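Local atomic coordinates of oxidoreductase (Bordetella pertussis, PDB entry 3Q2K), a protein that probably oxidises UDP-N-acetylglucosaminuronic acid with NAD as cofactor, a step toward a diacetamido-mannuronic acid sugar. Residues S102-W107 with W198-G203. Numbering follows the deposited sequence.
Sequences SGLHPW and WEWDGG. With NAI (1,4-dihydronicotinamide adenine dinucleotide), chain U.
G103 meets W200 backbone to backbone where the NAD-binding Rossmann domain touches a loop of the C-terminal alpha/beta domain. G103 N donates to W200 O over 2.9 Å, bent to 150° at the hydrogen and coming from above the carbonyl plane. One residue back, E199 O takes a CA-H...O contact from G103 CA at 3.6 Å; with no side chain on G103, its CA comes right up to this oxygen. The W200 indole is set with CG beside its own backbone N (chi1 -50°), which brings the six-membered ring forward: its edge lies against G103, and CZ3 reaches L104 CD2 at 3.9 Å. E199 CG covers one indole face, while the E199 carboxylate is salt-bridged to R343 of the second subunit. L104 is forked between two partners, its other methyl, CD1, lying 3.7 Å from N7A of the NADH adenine. In S102, OG is turned beside the backbone N (chi1 -55°) and hydrogen-bonds the ribose hydroxyl O3D of NADH at 2.6 Å. The same OG bonds a water that donates to both D201 O and D201 OD1. S102 CA covers one face of the H105 ring; O3D lies at that ring's edge, near its plane, and H105 NE2 is hydrogen-bonded to T100 O. One S102 hydroxyl thus bonds the cofactor ribose and, through water, D201, placing NADH at the seam between the two domains.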
# COMPACT_ATOMS: atom_id res chain seq x y z
N SER C 102 32.54 -9.46 -9.09
CA SER C 102 31.25 -9.93 -9.61
C SER C 102 30.51 -8.98 -10.53
O SER C 102 29.96 -9.40 -11.55
CB SER C 102 30.37 -10.38 -8.44
OG SER C 102 31.14 -11.34 -7.74
N GLY C 103 30.53 -7.68 -10.22
CA GLY C 103 29.88 -6.72 -11.12
C GLY C 103 30.48 -6.46 -12.49
O GLY C 103 29.85 -5.80 -13.33
N LEU C 104 31.69 -6.94 -12.76
CA LEU C 104 32.21 -6.97 -14.12
C LEU C 104 31.75 -8.14 -14.98
O LEU C 104 31.87 -8.04 -16.19
CB LEU C 104 33.73 -7.09 -14.13
CG LEU C 104 34.41 -5.89 -13.47
CD1 LEU C 104 35.89 -6.28 -13.30
CD2 LEU C 104 34.16 -4.66 -14.34
N HIS C 105 31.35 -9.26 -14.38
CA HIS C 105 31.09 -10.48 -15.13
C HIS C 105 30.15 -10.22 -16.30
O HIS C 105 30.39 -10.67 -17.42
CB HIS C 105 30.48 -11.57 -14.27
CG HIS C 105 31.36 -11.99 -13.13
ND1 HIS C 105 30.95 -12.87 -12.16
CD2 HIS C 105 32.62 -11.62 -12.80
CE1 HIS C 105 31.93 -13.06 -11.30
NE2 HIS C 105 32.95 -12.31 -11.67
N PRO C 106 29.06 -9.48 -16.05
CA PRO C 106 28.08 -9.28 -17.12
C PRO C 106 28.75 -8.65 -18.35
O PRO C 106 28.56 -9.03 -19.52
CB PRO C 106 27.10 -8.27 -16.52
CG PRO C 106 27.25 -8.40 -15.04
CD PRO C 106 28.65 -8.85 -14.78
N TRP C 107 29.49 -7.59 -18.07
CA TRP C 107 30.05 -6.79 -19.15
C TRP C 107 31.19 -7.57 -19.79
O TRP C 107 31.30 -7.61 -21.01
CB TRP C 107 30.50 -5.44 -18.59
CG TRP C 107 29.35 -4.76 -17.91
CD1 TRP C 107 29.17 -4.59 -16.57
CD2 TRP C 107 28.20 -4.20 -18.55
NE1 TRP C 107 27.97 -3.94 -16.34
CE2 TRP C 107 27.36 -3.69 -17.54
CE3 TRP C 107 27.80 -4.07 -19.89
CZ2 TRP C 107 26.16 -3.03 -17.84
CZ3 TRP C 107 26.60 -3.43 -20.18
CH2 TRP C 107 25.80 -2.92 -19.16
N TRP C 198 27.63 -2.46 -3.38
CA TRP C 198 26.47 -2.89 -4.16
C TRP C 198 26.81 -3.15 -5.63
O TRP C 198 26.43 -4.18 -6.17
CB TRP C 198 25.27 -1.91 -4.17
CG TRP C 198 24.70 -1.52 -2.83
CD1 TRP C 198 24.75 -0.27 -2.27
CD2 TRP C 198 23.99 -2.35 -1.89
NE1 TRP C 198 24.13 -0.28 -1.04
CE2 TRP C 198 23.68 -1.55 -0.77
CE3 TRP C 198 23.60 -3.68 -1.88
CZ2 TRP C 198 22.95 -2.04 0.31
CZ3 TRP C 198 22.88 -4.17 -0.80
CH2 TRP C 198 22.57 -3.36 0.29
N GLU C 199 27.41 -2.19 -6.32
CA GLU C 199 27.80 -2.35 -7.72
C GLU C 199 28.69 -3.57 -7.97
O GLU C 199 28.40 -4.31 -8.90
CB GLU C 199 28.54 -1.10 -8.23
CG GLU C 199 28.86 -1.13 -9.72
CD GLU C 199 29.14 0.26 -10.25
OE1 GLU C 199 29.04 0.44 -11.48
OE2 GLU C 199 29.44 1.19 -9.47
N TRP C 200 29.72 -3.81 -7.17
CA TRP C 200 30.75 -4.79 -7.50
C TRP C 200 30.53 -6.18 -6.91
O TRP C 200 31.02 -7.18 -7.44
CB TRP C 200 32.15 -4.21 -7.24
CG TRP C 200 32.31 -2.85 -7.88
CD1 TRP C 200 32.47 -1.65 -7.23
CD2 TRP C 200 32.25 -2.53 -9.27
NE1 TRP C 200 32.55 -0.62 -8.14
CE2 TRP C 200 32.41 -1.14 -9.40
CE3 TRP C 200 32.12 -3.30 -10.44
CZ2 TRP C 200 32.41 -0.48 -10.63
CZ3 TRP C 200 32.12 -2.65 -11.66
CH2 TRP C 200 32.29 -1.26 -11.75
N ASP C 201 29.81 -6.27 -5.80
CA ASP C 201 29.87 -7.44 -4.93
C ASP C 201 28.50 -7.77 -4.33
O ASP C 201 28.06 -8.92 -4.36
CB ASP C 201 30.86 -7.11 -3.81
CG ASP C 201 31.30 -8.30 -2.96
OD1 ASP C 201 31.04 -9.50 -3.20
OD2 ASP C 201 31.98 -7.98 -1.96
N GLY C 202 27.79 -6.78 -3.80
CA GLY C 202 26.64 -7.08 -2.96
C GLY C 202 27.13 -7.46 -1.57
O GLY C 202 28.31 -7.28 -1.25
N GLY C 203 26.25 -8.00 -0.74
CA GLY C 203 26.60 -8.25 0.66
C GLY C 203 26.64 -9.74 0.98
O GLY C 203 26.77 -10.56 0.07
PA NAI U . 39.93 -10.80 -6.07
O1A NAI U . 40.13 -9.38 -5.68
O2A NAI U . 40.99 -11.68 -5.24
O5B NAI U . 40.49 -11.20 -7.53
C5B NAI U . 40.37 -10.05 -8.36
C4B NAI U . 41.23 -10.07 -9.62
O4B NAI U . 40.50 -9.50 -10.71
C3B NAI U . 42.34 -9.10 -9.16
O3B NAI U . 43.60 -9.72 -9.47
C2B NAI U . 41.94 -7.83 -9.96
O2B NAI U . 43.07 -7.04 -10.35
C1B NAI U . 41.41 -8.52 -11.23
N9A NAI U . 40.70 -7.53 -12.01
C8A NAI U . 40.03 -6.43 -11.57
N7A NAI U . 39.52 -5.83 -12.61
C5A NAI U . 39.82 -6.47 -13.77
C6A NAI U . 39.55 -6.30 -15.14
N6A NAI U . 38.77 -5.25 -15.60
N1A NAI U . 40.03 -7.21 -15.98
C2A NAI U . 40.73 -8.25 -15.56
N3A NAI U . 41.01 -8.45 -14.29
C4A NAI U . 40.56 -7.60 -13.37
O3 NAI U . 38.57 -11.39 -5.47
PN NAI U . 38.21 -12.91 -5.84
O1N NAI U . 37.96 -13.50 -4.45
O2N NAI U . 39.24 -13.86 -6.49
O5D NAI U . 36.77 -12.84 -6.57
C5D NAI U . 36.64 -13.99 -7.39
C4D NAI U . 35.36 -13.92 -8.22
O4D NAI U . 34.97 -15.30 -8.08
C3D NAI U . 34.24 -13.09 -7.55
O3D NAI U . 33.01 -13.11 -8.28
C2D NAI U . 33.98 -13.97 -6.32
O2D NAI U . 32.61 -13.81 -5.97
C1D NAI U . 34.04 -15.37 -6.98
N1N NAI U . 34.51 -16.42 -6.08
C2N NAI U . 33.90 -17.58 -6.16
C3N NAI U . 34.33 -18.60 -5.32
C7N NAI U . 33.65 -19.91 -5.37
O7N NAI U . 33.72 -20.65 -4.41
N7N NAI U . 32.95 -20.22 -6.47
C4N NAI U . 35.37 -18.36 -4.41
C5N NAI U . 35.94 -17.11 -4.39
C6N NAI U . 35.50 -16.13 -5.26
O HOH W 1 29.76 -10.78 -5.09